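Local structure of serpin B3 (Homo sapiens, 4ZK3) at residues Glu24-Tyr29 with Phe287-Ser292; Gly44-Thr49 with Asp313-Thr318; Val134-Ala139 with Gly166-Asn171; Trp186-Asn191 with Gln215-His220; Asp226-Val231 with Leu247-Asp252. The protein probably inhibits proteases by the serpin mechanism, in which a cleaved reactive-centre loop enters a central beta sheet, and gives rise to psoriasis-associated Pso p27. All coordinates share one frame; numbering follows the deposited sequence.

Contact 1 (Glu24-Tyr29 with Phe287-Ser292); sequences ENNIFY and FKVEES
Phe28 and Val289 form the tight part of this contact, CB of the phenylalanine lying 3.6 Å from CG1 of the valine. The Phe28 ring swings out on the side opposite the main-chain nitrogen (chi1 -175°), past Val289 to Ala332 and Val334, while CG2 of Val289 reaches the amide end of Asn26, 3.8 Å from ND2. That amide is already committed, since its two ends bond to the backbones of Ser388 and Ser389. A compact branched side chain suits the place of Val289, where the short strand segments 27-29 and 287-292 pass at 74°, their axes 6.5 Å apart at the closest. The crossing is a layer contact of the serpin fold: 287-292 pairs with 325-336 in the large sheet A, and 27-29 pairs with 380-387 in sheet B behind it. Along 287-292 the odd-numbered residues turn inward and the even ones outward. Toward solvent the packing gives way to charge. Glu24, poorly ordered, brings OE1 to 3.1 Å from Glu291 OE1, the carboxylate planes 49° apart. Two acceptors this close should repel, and protonation of one would probably become easier at the low pH of these crystals. A water donates to Glu24 OE1 and Glu291 OE2, 2.6 Å from each, and probably offsets part of the repulsion.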
# COMPACT_ATOMS: atom_id res chain seq x y z
N GLU A 24 14.37 7.56 -6.74
CA GLU A 24 13.85 7.90 -5.41
C GLU A 24 14.54 7.06 -4.32
O GLU A 24 14.69 5.86 -4.44
CB GLU A 24 12.33 7.70 -5.36
CG GLU A 24 11.52 8.57 -6.35
CD GLU A 24 11.62 10.06 -6.07
OE1 GLU A 24 11.59 10.43 -4.86
OE2 GLU A 24 11.72 10.86 -7.05
N ASN A 25 15.01 7.73 -3.28
CA ASN A 25 15.61 7.05 -2.15
C ASN A 25 14.53 6.30 -1.34
O ASN A 25 14.64 5.09 -1.11
CB ASN A 25 16.32 8.07 -1.27
CG ASN A 25 17.41 8.86 -2.00
OD1 ASN A 25 17.90 8.48 -3.08
ND2 ASN A 25 17.79 9.96 -1.41
N ASN A 26 13.50 7.02 -0.93
CA ASN A 26 12.38 6.41 -0.16
C ASN A 26 11.35 5.74 -1.03
O ASN A 26 11.09 6.20 -2.18
CB ASN A 26 11.70 7.50 0.66
CG ASN A 26 12.67 8.17 1.55
OD1 ASN A 26 13.70 7.59 1.82
ND2 ASN A 26 12.34 9.34 2.05
N ILE A 27 10.70 4.71 -0.46
CA ILE A 27 9.67 3.92 -1.14
C ILE A 27 8.50 3.82 -0.11
O ILE A 27 8.72 3.63 1.06
CB ILE A 27 10.21 2.52 -1.47
CG1 ILE A 27 11.26 2.58 -2.62
CG2 ILE A 27 9.08 1.52 -1.78
CD1 ILE A 27 11.99 1.26 -2.76
N PHE A 28 7.28 4.06 -0.54
CA PHE A 28 6.13 3.88 0.34
C PHE A 28 4.87 3.72 -0.50
O PHE A 28 4.61 4.49 -1.46
CB PHE A 28 6.05 4.99 1.37
CG PHE A 28 4.98 4.78 2.34
CD1 PHE A 28 5.15 3.87 3.38
CD2 PHE A 28 3.75 5.42 2.17
CE1 PHE A 28 4.10 3.61 4.27
CE2 PHE A 28 2.68 5.13 3.04
CZ PHE A 28 2.87 4.25 4.10
N TYR A 29 4.09 2.66 -0.19
CA TYR A 29 2.95 2.28 -1.01
C TYR A 29 2.05 1.35 -0.20
O TYR A 29 2.46 0.81 0.86
CB TYR A 29 3.36 1.58 -2.30
CG TYR A 29 4.12 0.25 -2.15
CD1 TYR A 29 5.51 0.26 -1.91
CD2 TYR A 29 3.50 -0.96 -2.37
CE1 TYR A 29 6.22 -0.95 -1.77
CE2 TYR A 29 4.19 -2.15 -2.25
CZ TYR A 29 5.55 -2.15 -1.93
OH TYR A 29 6.26 -3.35 -1.88
N PHE A 287 9.41 11.33 10.74
CA PHE A 287 9.64 11.34 9.31
C PHE A 287 8.34 11.40 8.52
O PHE A 287 7.26 11.04 9.02
CB PHE A 287 10.52 10.16 8.83
CG PHE A 287 9.87 8.76 8.94
CD1 PHE A 287 9.14 8.23 7.88
CD2 PHE A 287 10.10 7.98 10.01
CE1 PHE A 287 8.65 6.93 7.95
CE2 PHE A 287 9.60 6.71 10.12
CZ PHE A 287 8.85 6.17 9.09
N LYS A 288 8.47 11.80 7.27
CA LYS A 288 7.36 11.89 6.34
C LYS A 288 7.80 11.39 5.01
O LYS A 288 8.84 11.82 4.51
CB LYS A 288 6.96 13.36 6.23
CG LYS A 288 5.86 13.68 5.22
CD LYS A 288 5.51 15.15 5.22
CE LYS A 288 4.75 15.51 6.48
NZ LYS A 288 4.42 16.96 6.49
N VAL A 289 7.06 10.47 4.42
CA VAL A 289 7.35 10.03 3.09
C VAL A 289 6.12 10.19 2.18
O VAL A 289 5.01 9.75 2.53
CB VAL A 289 7.80 8.56 3.11
CG1 VAL A 289 7.93 7.99 1.70
CG2 VAL A 289 9.11 8.38 3.87
N GLU A 290 6.35 10.72 0.97
CA GLU A 290 5.33 10.90 -0.00
C GLU A 290 5.84 10.41 -1.33
O GLU A 290 6.84 10.89 -1.81
CB GLU A 290 4.98 12.37 -0.04
CG GLU A 290 4.60 12.93 1.31
CD GLU A 290 4.02 14.34 1.21
OE1 GLU A 290 4.56 15.25 1.86
OE2 GLU A 290 2.95 14.51 0.55
N GLU A 291 5.22 9.41 -1.91
CA GLU A 291 5.70 8.94 -3.20
C GLU A 291 4.56 8.64 -4.17
O GLU A 291 3.43 8.28 -3.76
CB GLU A 291 6.54 7.68 -3.04
CG GLU A 291 7.74 7.78 -2.09
CD GLU A 291 8.88 8.66 -2.57
OE1 GLU A 291 9.10 8.85 -3.79
OE2 GLU A 291 9.56 9.15 -1.67
N SER A 292 4.88 8.74 -5.46
CA SER A 292 3.98 8.42 -6.56
C SER A 292 4.51 7.31 -7.46
O SER A 292 5.67 7.25 -7.70
CB SER A 292 3.78 9.65 -7.43
OG SER A 292 3.20 10.68 -6.67
O HOH W 1 11.97 9.83 -2.38

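Contact 2 (Gly44-Thr49 with Asp313-Thr318); sequences GAKDNT and DLSGMT
Gly44 and Gly316 bring their backbones together, CA to CA 4.0 Å, where the turn between helices 31-42 and 47-57 of the serpin body meets the loop leading to the short, weakly bonded helix near 315-318. Glycine suits both places because neither main chain carries a side chain into the narrow gap. Two hydrogen bonds cross the contact. Lys46 N donates to Asp313 O at 2.9 Å, tilted 31° from the carbonyl plane, and Asp313 N gives a nearly straight bond (164°) to Thr49 OG1 at 2.7 Å, the hydroxyl having been set beside the threonine's own backbone N. Apolar contact is modest: Ala45 CB rests 4.0 Å from Leu314 CD2, and Leu314 continues to Ile307. Lys46 works here through its methylenes, its chain bent at chi2 (-70°), with CB against the Asp313 carboxylate and CG 3.3 Å from Ser315 OG. Of the charges, Asp47 OD2 and Asp313 OD2 stand 3.7 Å apart with their carboxylates almost perpendicular, a like-charged pair that probably repels. Aspartate at 313 also builds an Asx turn, since OD1 accepts from Ser315 N at 3.0 Å and, through its syn lone pair, from Ser315 OG at 2.6 Å.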
# COMPACT_ATOMS: atom_id res chain seq x y z
N GLY A 44 -14.22 -7.94 -14.07
CA GLY A 44 -14.79 -7.73 -15.39
C GLY A 44 -13.96 -8.30 -16.54
O GLY A 44 -14.32 -8.12 -17.72
N ALA A 45 -12.84 -8.96 -16.22
CA ALA A 45 -11.92 -9.49 -17.23
C ALA A 45 -12.33 -10.93 -17.64
O ALA A 45 -13.03 -11.61 -16.88
CB ALA A 45 -10.48 -9.50 -16.69
N LYS A 46 -11.90 -11.37 -18.82
CA LYS A 46 -12.14 -12.73 -19.25
C LYS A 46 -10.87 -13.38 -19.75
O LYS A 46 -9.88 -12.72 -20.07
CB LYS A 46 -13.13 -12.80 -20.42
CG LYS A 46 -14.49 -12.21 -20.23
CD LYS A 46 -15.32 -13.01 -19.27
CE LYS A 46 -16.73 -12.45 -19.23
NZ LYS A 46 -17.43 -12.92 -18.01
N ASP A 47 -10.96 -14.71 -19.87
CA ASP A 47 -9.98 -15.51 -20.60
C ASP A 47 -8.61 -15.16 -20.13
O ASP A 47 -8.32 -15.17 -18.92
CB ASP A 47 -10.07 -15.31 -22.13
CG ASP A 47 -11.40 -15.80 -22.71
OD1 ASP A 47 -12.14 -16.54 -22.02
OD2 ASP A 47 -11.70 -15.42 -23.87
N ASN A 48 -7.77 -14.78 -21.08
CA ASN A 48 -6.37 -14.57 -20.80
C ASN A 48 -6.11 -13.28 -20.01
O ASN A 48 -5.17 -13.24 -19.19
CB ASN A 48 -5.62 -14.49 -22.11
CG ASN A 48 -4.25 -15.10 -22.02
OD1 ASN A 48 -4.10 -16.22 -21.49
ND2 ASN A 48 -3.24 -14.38 -22.53
N THR A 49 -6.94 -12.25 -20.28
CA THR A 49 -6.82 -10.93 -19.62
C THR A 49 -6.93 -11.24 -18.10
O THR A 49 -6.04 -10.89 -17.32
CB THR A 49 -7.88 -9.90 -20.13
OG1 THR A 49 -7.57 -9.47 -21.46
CG2 THR A 49 -7.84 -8.63 -19.32
N ASP A 313 -9.51 -8.34 -22.90
CA ASP A 313 -10.89 -8.76 -22.82
C ASP A 313 -11.46 -8.38 -21.43
O ASP A 313 -11.22 -9.08 -20.44
CB ASP A 313 -11.03 -10.26 -23.08
CG ASP A 313 -12.50 -10.71 -23.16
OD1 ASP A 313 -13.43 -9.92 -22.85
OD2 ASP A 313 -12.75 -11.88 -23.51
N LEU A 314 -12.25 -7.29 -21.43
CA LEU A 314 -12.93 -6.72 -20.28
C LEU A 314 -14.39 -6.72 -20.60
O LEU A 314 -15.16 -5.85 -20.15
CB LEU A 314 -12.43 -5.28 -20.10
CG LEU A 314 -11.04 -5.13 -19.48
CD1 LEU A 314 -10.62 -3.65 -19.30
CD2 LEU A 314 -11.00 -5.86 -18.14
N SER A 315 -14.80 -7.72 -21.37
CA SER A 315 -16.17 -7.82 -21.84
C SER A 315 -17.10 -8.13 -20.69
O SER A 315 -18.35 -8.02 -20.82
CB SER A 315 -16.27 -8.92 -22.92
OG SER A 315 -15.96 -10.19 -22.41
N GLY A 316 -16.53 -8.55 -19.55
CA GLY A 316 -17.34 -8.71 -18.32
C GLY A 316 -17.83 -7.38 -17.71
O GLY A 316 -18.70 -7.35 -16.81
N MET A 317 -17.26 -6.29 -18.18
CA MET A 317 -17.67 -4.94 -17.71
C MET A 317 -18.88 -4.44 -18.49
O MET A 317 -19.73 -3.75 -17.92
CB MET A 317 -16.55 -3.95 -17.86
CG MET A 317 -15.43 -4.16 -16.85
SD MET A 317 -14.18 -2.88 -16.96
CE MET A 317 -13.00 -3.34 -15.72
N THR A 318 -18.90 -4.75 -19.79
CA THR A 318 -19.82 -4.14 -20.74
C THR A 318 -20.71 -5.11 -21.48
O THR A 318 -21.78 -4.73 -21.89
CB THR A 318 -19.03 -3.29 -21.77
OG1 THR A 318 -17.91 -4.04 -22.25
CG2 THR A 318 -18.47 -2.00 -21.10

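Contact 3 (Val134-Ala139 with Gly166-Asn171); sequences VDFANA and GNIGSN
Asp135 OD1 takes the N-H of Asn138 at 2.8 Å, closing a tight loop that turns the carbonyls of Phe136 and Ala137 toward Ser170. The donor comes from above the carboxylate plane, 40° out of it, and the result is an Asx motif, a place for which the short acidic chain of aspartate is well suited. The backbones then meet through C-H groups. Phe136 O receives the CA-H of Ser170, CA lying 3.2 Å away with an angle at H of 166°, and Ser170 O is approached in return by Ala137 CA at 3.5 Å. The small side chain of Ser170 lets its CB pass 3.0 Å from Ala137 O; Ala137 meets the loop with its backbone while its own CB points away.

These loops flank the helix that crosses one face of sheet A in serpins, helix F: 134-139 leads from edge strand 130-134 into helix 140-153, with Ala139 at its N-cap position, and 166-171 leads back toward strand 174-185.

Beneath the loops lies a small apolar patch. Setting CG beside the backbone N (chi1 -74°) swings the Phe136 ring toward Ile168, which it meets obliquely, CD1 being 3.7 Å from CG2. Val134 CG2 sits 3.5 Å above the plane of the same ring, over its centre. Ile168 reaches Pro140 and Ile163, and both Phe136 and Ile168 touch Val175 of strand 174-185. Glu110 OE1 takes the N-H of Ala137, tying the turn to the neighbouring strand 99-110.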
# COMPACT_ATOMS: atom_id res chain seq x y z
N VAL A 134 -19.90 10.69 -14.28
CA VAL A 134 -19.28 11.99 -14.56
C VAL A 134 -19.17 12.20 -16.06
O VAL A 134 -19.36 11.26 -16.86
CB VAL A 134 -17.90 12.11 -13.86
CG1 VAL A 134 -18.10 11.81 -12.38
CG2 VAL A 134 -16.88 11.13 -14.45
N ASP A 135 -18.96 13.47 -16.44
CA ASP A 135 -18.95 13.89 -17.83
C ASP A 135 -17.55 13.92 -18.38
O ASP A 135 -16.93 14.99 -18.50
CB ASP A 135 -19.60 15.29 -17.94
CG ASP A 135 -20.00 15.68 -19.40
OD1 ASP A 135 -19.50 15.12 -20.41
OD2 ASP A 135 -20.84 16.59 -19.50
N PHE A 136 -17.02 12.75 -18.72
CA PHE A 136 -15.67 12.63 -19.24
C PHE A 136 -15.73 13.19 -20.68
O PHE A 136 -14.76 13.75 -21.15
CB PHE A 136 -15.11 11.17 -19.31
CG PHE A 136 -14.72 10.53 -17.96
CD1 PHE A 136 -13.79 11.11 -17.12
CD2 PHE A 136 -15.26 9.29 -17.59
CE1 PHE A 136 -13.42 10.51 -15.92
CE2 PHE A 136 -14.91 8.70 -16.39
CZ PHE A 136 -13.99 9.32 -15.55
N ALA A 137 -16.85 12.96 -21.38
CA ALA A 137 -16.92 13.26 -22.82
C ALA A 137 -16.70 14.73 -23.04
O ALA A 137 -15.84 15.11 -23.81
CB ALA A 137 -18.25 12.84 -23.42
N ASN A 138 -17.46 15.55 -22.33
CA ASN A 138 -17.36 16.98 -22.53
C ASN A 138 -16.54 17.72 -21.51
O ASN A 138 -16.33 18.88 -21.69
CB ASN A 138 -18.74 17.61 -22.53
CG ASN A 138 -19.72 16.85 -23.38
OD1 ASN A 138 -20.77 16.41 -22.89
ND2 ASN A 138 -19.36 16.61 -24.61
N ALA A 139 -16.09 17.07 -20.44
CA ALA A 139 -15.44 17.81 -19.35
C ALA A 139 -14.41 16.92 -18.64
O ALA A 139 -14.51 16.68 -17.45
CB ALA A 139 -16.52 18.31 -18.42
N GLY A 166 -3.01 14.57 -18.30
CA GLY A 166 -2.42 13.64 -19.22
C GLY A 166 -3.11 12.31 -19.15
O GLY A 166 -3.10 11.57 -20.11
N ASN A 167 -3.75 11.98 -18.04
CA ASN A 167 -4.24 10.58 -17.90
C ASN A 167 -5.72 10.40 -18.22
O ASN A 167 -6.12 9.29 -18.48
CB ASN A 167 -3.91 10.05 -16.48
CG ASN A 167 -2.40 9.97 -16.23
OD1 ASN A 167 -1.83 10.85 -15.59
ND2 ASN A 167 -1.77 8.92 -16.69
N ILE A 168 -6.52 11.46 -18.10
CA ILE A 168 -7.95 11.47 -18.41
C ILE A 168 -8.19 12.33 -19.69
O ILE A 168 -7.62 13.41 -19.82
CB ILE A 168 -8.81 12.08 -17.28
CG1 ILE A 168 -8.66 11.32 -15.96
CG2 ILE A 168 -10.26 12.10 -17.68
CD1 ILE A 168 -8.64 9.84 -16.18
N GLY A 169 -9.06 11.85 -20.57
CA GLY A 169 -9.37 12.48 -21.87
C GLY A 169 -10.86 12.37 -22.18
O GLY A 169 -11.62 11.75 -21.40
N SER A 170 -11.32 12.96 -23.28
CA SER A 170 -12.78 12.95 -23.56
C SER A 170 -13.21 11.57 -24.04
O SER A 170 -14.40 11.24 -24.08
CB SER A 170 -13.15 13.99 -24.61
OG SER A 170 -12.33 13.73 -25.71
N ASN A 171 -12.24 10.74 -24.41
CA ASN A 171 -12.58 9.36 -24.69
C ASN A 171 -12.53 8.37 -23.43
O ASN A 171 -12.77 7.19 -23.57
CB ASN A 171 -11.70 8.88 -25.82
CG ASN A 171 -10.27 8.87 -25.42
OD1 ASN A 171 -9.82 9.71 -24.59
ND2 ASN A 171 -9.53 7.91 -25.94

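Contact 4 (Trp186-Asn191 with Gln215-His220); sequences WEKKFN and QYTSFH
The Phe190 ring has the amide end of Gln215 over the centre of one face and Trp186 CD1 at its edge, in plane. Ring and amide planes are 78° apart, so the amide stands nearly upright on the phenylalanine; which of its two ends points at the ring is uncertain. The glutamine methylenes help to cover the ring, with CG 3.7 Å from Phe190 CE2. Phe190 in turn presents CE1 3.7 Å above the Trp186 plane, toward the rim of the indole. Tyr236 lies almost parallel to that indole, whose NE1 is bonded to Thr337 O.

The polar end belongs to Lys188. Extended beyond CG (chi2 166°), its chain crosses Thr217 and delivers NZ to the threonine hydroxyl, donating to OG1 at 3.1 Å. A water accepts from Lys188 NZ at 2.8 Å and lies 2.7 Å from Ser218 OG in a second hydrogen bond, and that hydroxyl also pairs with Glu277. Phe219 adds at most a weak attraction, its ring centroid being 5.5 Å from Lys188 NZ. A long flexible lysine suits this partly exposed bridge, whereas the aromatic residues belong to the buried side. Here the chain leaves strand 174-185 of sheet A and passes beside strand 206-224, with a tryptophan as in other serpins at the breach, the top of sheet A where the reactive-centre loop begins to insert.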
# COMPACT_ATOMS: atom_id res chain seq x y z
N TRP A 186 0.30 5.48 18.98
CA TRP A 186 1.18 4.46 19.51
C TRP A 186 0.57 4.00 20.77
O TRP A 186 -0.03 4.80 21.47
CB TRP A 186 2.57 5.02 19.84
CG TRP A 186 3.35 5.47 18.70
CD1 TRP A 186 3.85 6.72 18.52
CD2 TRP A 186 3.70 4.73 17.50
NE1 TRP A 186 4.51 6.82 17.32
CE2 TRP A 186 4.45 5.61 16.67
CE3 TRP A 186 3.44 3.43 17.03
CZ2 TRP A 186 4.94 5.23 15.41
CZ3 TRP A 186 3.93 3.05 15.82
CH2 TRP A 186 4.67 3.94 15.01
N GLU A 187 0.72 2.73 21.08
CA GLU A 187 0.34 2.25 22.37
C GLU A 187 1.15 2.94 23.51
O GLU A 187 0.55 3.32 24.54
CB GLU A 187 0.51 0.74 22.43
CG GLU A 187 0.38 0.16 23.86
CD GLU A 187 0.46 -1.34 23.85
OE1 GLU A 187 1.51 -1.89 23.55
OE2 GLU A 187 -0.58 -1.97 24.06
N LYS A 188 2.47 3.02 23.32
CA LYS A 188 3.39 3.80 24.15
C LYS A 188 3.94 4.99 23.39
O LYS A 188 4.87 4.87 22.54
CB LYS A 188 4.53 2.93 24.58
CG LYS A 188 4.08 1.83 25.55
CD LYS A 188 5.12 0.73 25.76
CE LYS A 188 4.51 -0.59 26.27
NZ LYS A 188 5.45 -1.76 26.14
N LYS A 189 3.36 6.14 23.64
CA LYS A 189 3.76 7.36 22.97
C LYS A 189 5.20 7.76 23.28
O LYS A 189 5.78 7.32 24.23
CB LYS A 189 2.82 8.47 23.30
CG LYS A 189 1.46 8.22 22.71
CD LYS A 189 0.55 9.42 22.85
CE LYS A 189 -0.81 9.11 22.25
NZ LYS A 189 -1.48 10.39 21.94
N PHE A 190 5.82 8.51 22.37
CA PHE A 190 7.11 9.07 22.64
C PHE A 190 6.90 10.37 23.40
O PHE A 190 5.90 11.00 23.18
CB PHE A 190 7.81 9.36 21.33
CG PHE A 190 8.25 8.13 20.59
CD1 PHE A 190 7.37 7.46 19.71
CD2 PHE A 190 9.54 7.62 20.77
CE1 PHE A 190 7.78 6.33 19.03
CE2 PHE A 190 9.95 6.47 20.08
CZ PHE A 190 9.08 5.84 19.20
N ASN A 191 7.83 10.78 24.28
CA ASN A 191 7.79 12.14 24.85
C ASN A 191 8.48 13.18 23.99
O ASN A 191 9.67 13.03 23.66
CB ASN A 191 8.41 12.15 26.23
CG ASN A 191 8.11 13.46 26.99
OD1 ASN A 191 8.12 14.56 26.41
ND2 ASN A 191 7.82 13.34 28.29
N GLN A 215 12.67 6.46 23.32
CA GLN A 215 11.98 5.91 24.46
C GLN A 215 12.59 4.55 24.79
O GLN A 215 13.21 3.92 23.93
CB GLN A 215 10.47 5.78 24.22
CG GLN A 215 10.05 4.65 23.27
CD GLN A 215 8.54 4.49 23.18
OE1 GLN A 215 7.92 4.83 22.17
NE2 GLN A 215 7.93 4.00 24.24
N TYR A 216 12.43 4.15 26.05
CA TYR A 216 12.97 2.92 26.65
C TYR A 216 11.73 2.22 27.13
O TYR A 216 11.00 2.77 27.94
CB TYR A 216 13.90 3.21 27.85
CG TYR A 216 14.66 1.99 28.39
CD1 TYR A 216 15.88 1.61 27.82
CD2 TYR A 216 14.18 1.24 29.49
CE1 TYR A 216 16.58 0.51 28.30
CE2 TYR A 216 14.88 0.13 29.97
CZ TYR A 216 16.08 -0.23 29.37
OH TYR A 216 16.81 -1.32 29.80
N THR A 217 11.48 1.03 26.60
CA THR A 217 10.27 0.27 26.93
C THR A 217 10.40 -1.16 26.38
O THR A 217 11.35 -1.46 25.66
CB THR A 217 8.99 0.98 26.41
OG1 THR A 217 7.91 0.06 26.30
CG2 THR A 217 9.25 1.59 25.08
N SER A 218 9.52 -2.05 26.79
CA SER A 218 9.61 -3.41 26.27
C SER A 218 8.69 -3.64 25.06
O SER A 218 7.56 -3.18 25.02
CB SER A 218 9.37 -4.44 27.36
OG SER A 218 8.02 -4.71 27.47
N PHE A 219 9.21 -4.35 24.07
CA PHE A 219 8.55 -4.53 22.79
C PHE A 219 8.85 -5.95 22.39
O PHE A 219 9.88 -6.46 22.82
CB PHE A 219 9.23 -3.66 21.74
CG PHE A 219 8.94 -2.19 21.83
CD1 PHE A 219 7.65 -1.70 21.63
CD2 PHE A 219 9.98 -1.28 22.01
CE1 PHE A 219 7.43 -0.33 21.67
CE2 PHE A 219 9.76 0.07 22.03
CZ PHE A 219 8.49 0.55 21.86
N HIS A 220 8.04 -6.56 21.54
CA HIS A 220 8.45 -7.79 20.86
C HIS A 220 9.61 -7.49 19.90
O HIS A 220 9.55 -6.57 19.05
CB HIS A 220 7.30 -8.48 20.08
CG HIS A 220 6.22 -9.01 20.97
ND1 HIS A 220 4.95 -8.48 21.01
CD2 HIS A 220 6.24 -10.01 21.89
CE1 HIS A 220 4.24 -9.11 21.93
NE2 HIS A 220 4.99 -10.04 22.47
O HOH W 2 5.56 -4.51 26.41

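Contact 5 (Asp226-Val231 with Leu247-Asp252); sequences DVQAKV and LPNEID
Gln228 takes a left-handed backbone conformation (phi 56°, psi 60°), and Asn249 holds CG beside its own backbone N (chi1 -61°); together these torsions lay the asparagine amide along the Gln228-Ala229 peptide. ND2 comes 3.0 Å from Gln228 C, a close approach without a direct bond. Instead a water accepts from Asn249 ND2 and donates to Ala229 O, 2.9 Å from each. Asn249 OD1 meets the methylenes of Lys230, CG being 3.6 Å away, and the two side chains cross at about a right angle before the lysine runs on to bond with Glu362 O.

Backbone bonds set the register. Asn249 N donates to Gln228 O at 2.8 Å, and Lys230 and Leu247 exchange a reciprocal pair, N to O 2.9 Å in both directions. Gln228 O is gripped a second time by a water that also accepts from Glu250 N. Proline fits at 248 because it faces Ala229 in a non-hydrogen-bonded pair, where no N-H is needed across the strands. Ala229 and Pro248 share one face, from which Pro248 reaches Leu254 and Leu257 of helix 254-260; Lys230 and Leu247 share the other, both touching Phe363. Gln228 and Ala229 both face Leu224, a G1 beta bulge at the turn from strand 206-224 into the antiparallel hairpin 229-235/241-248, part of serpin sheet B.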
# COMPACT_ATOMS: atom_id res chain seq x y z
N ASP A 226 22.11 -13.60 10.72
CA ASP A 226 21.96 -14.38 9.51
C ASP A 226 21.78 -13.44 8.30
O ASP A 226 22.47 -13.61 7.29
CB ASP A 226 20.82 -15.44 9.57
CG ASP A 226 19.43 -14.84 9.82
OD1 ASP A 226 19.08 -13.87 9.12
OD2 ASP A 226 18.64 -15.35 10.66
N VAL A 227 20.86 -12.48 8.41
CA VAL A 227 20.82 -11.32 7.49
C VAL A 227 21.44 -10.10 8.13
O VAL A 227 21.47 -9.03 7.51
CB VAL A 227 19.41 -10.97 6.97
CG1 VAL A 227 19.00 -11.94 5.89
CG2 VAL A 227 18.39 -10.92 8.10
N GLN A 228 21.94 -10.29 9.37
CA GLN A 228 22.60 -9.29 10.19
C GLN A 228 21.63 -8.11 10.33
O GLN A 228 21.90 -7.01 9.89
CB GLN A 228 23.96 -8.86 9.58
CG GLN A 228 25.07 -9.92 9.54
CD GLN A 228 24.82 -11.02 8.49
OE1 GLN A 228 24.77 -10.77 7.27
NE2 GLN A 228 24.65 -12.26 8.97
N ALA A 229 20.46 -8.37 10.90
CA ALA A 229 19.44 -7.33 11.07
C ALA A 229 18.71 -7.57 12.35
O ALA A 229 18.84 -8.64 12.98
CB ALA A 229 18.46 -7.36 9.91
N LYS A 230 17.94 -6.57 12.75
CA LYS A 230 17.01 -6.71 13.84
C LYS A 230 15.58 -6.37 13.40
O LYS A 230 15.37 -5.66 12.38
CB LYS A 230 17.41 -5.82 14.98
CG LYS A 230 18.75 -6.20 15.61
CD LYS A 230 19.16 -5.09 16.57
CE LYS A 230 20.50 -5.37 17.23
NZ LYS A 230 20.90 -4.20 18.08
N VAL A 231 14.64 -6.90 14.16
CA VAL A 231 13.18 -6.69 13.93
C VAL A 231 12.48 -6.21 15.18
O VAL A 231 12.67 -6.77 16.24
CB VAL A 231 12.47 -7.99 13.47
CG1 VAL A 231 11.03 -7.70 13.11
CG2 VAL A 231 13.12 -8.48 12.23
N LEU A 247 15.74 -3.29 10.74
CA LEU A 247 16.93 -2.46 10.81
C LEU A 247 18.21 -3.26 10.56
O LEU A 247 18.52 -4.13 11.35
CB LEU A 247 16.99 -1.84 12.22
CG LEU A 247 18.14 -0.86 12.42
CD1 LEU A 247 17.99 0.35 11.49
CD2 LEU A 247 18.21 -0.45 13.86
N PRO A 248 18.92 -3.01 9.43
CA PRO A 248 20.20 -3.74 9.25
C PRO A 248 21.14 -3.38 10.41
O PRO A 248 21.10 -2.21 10.88
CB PRO A 248 20.74 -3.19 7.93
CG PRO A 248 19.48 -2.71 7.20
CD PRO A 248 18.57 -2.21 8.26
N ASN A 249 21.94 -4.34 10.87
CA ASN A 249 22.92 -4.08 11.98
C ASN A 249 23.99 -3.11 11.53
O ASN A 249 24.42 -2.29 12.31
CB ASN A 249 23.65 -5.34 12.43
CG ASN A 249 22.73 -6.38 12.96
OD1 ASN A 249 21.66 -6.05 13.47
ND2 ASN A 249 23.14 -7.66 12.87
N GLU A 250 24.37 -3.20 10.27
CA GLU A 250 25.36 -2.30 9.66
C GLU A 250 24.75 -1.24 8.72
O GLU A 250 23.87 -1.54 7.91
CB GLU A 250 26.41 -3.14 8.88
CG GLU A 250 27.27 -4.02 9.78
CD GLU A 250 27.94 -3.21 10.90
OE1 GLU A 250 28.40 -2.08 10.62
OE2 GLU A 250 27.98 -3.67 12.07
N ILE A 251 25.32 -0.03 8.79
CA ILE A 251 24.85 1.19 8.12
C ILE A 251 24.56 0.95 6.67
O ILE A 251 23.61 1.50 6.12
CB ILE A 251 25.88 2.37 8.26
CG1 ILE A 251 26.25 2.58 9.74
CG2 ILE A 251 25.37 3.66 7.60
CD1 ILE A 251 26.46 4.02 10.17
N ASP A 252 25.33 0.06 6.06
CA ASP A 252 25.24 -0.22 4.65
C ASP A 252 24.68 -1.58 4.36
O ASP A 252 24.68 -2.02 3.22
CB ASP A 252 26.66 -0.12 4.03
CG ASP A 252 27.61 -1.23 4.52
OD1 ASP A 252 27.60 -1.59 5.72
OD2 ASP A 252 28.35 -1.76 3.67
O HOH W 3 23.51 -5.44 8.21
O HOH W 4 21.26 -9.33 14.38

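Overall arrangement
Contact 1 lies nearest the middle of the molecule, its centre 11 Å from that of the chain, and joins sheet A to sheet B. Contacts 4 and 5 follow each other along the chain at one end, centres about 21 Å apart, and lie on the paired neighbouring strands 206-224 and 229-235 respectively; contacts 2 and 3 lie toward the other end, centres about 22 Å apart. Contacts 3 and 4 are about 49 Å apart, near opposite ends of strand 174-185. Contacts 3, 4 and 5 are nested in the loops closed by both contacts 1 and 2, whose segments alternate. Strand 340-351 lies between 174-185 and 325-336, as expected for an inserted reactive-centre loop in a cleaved serpin.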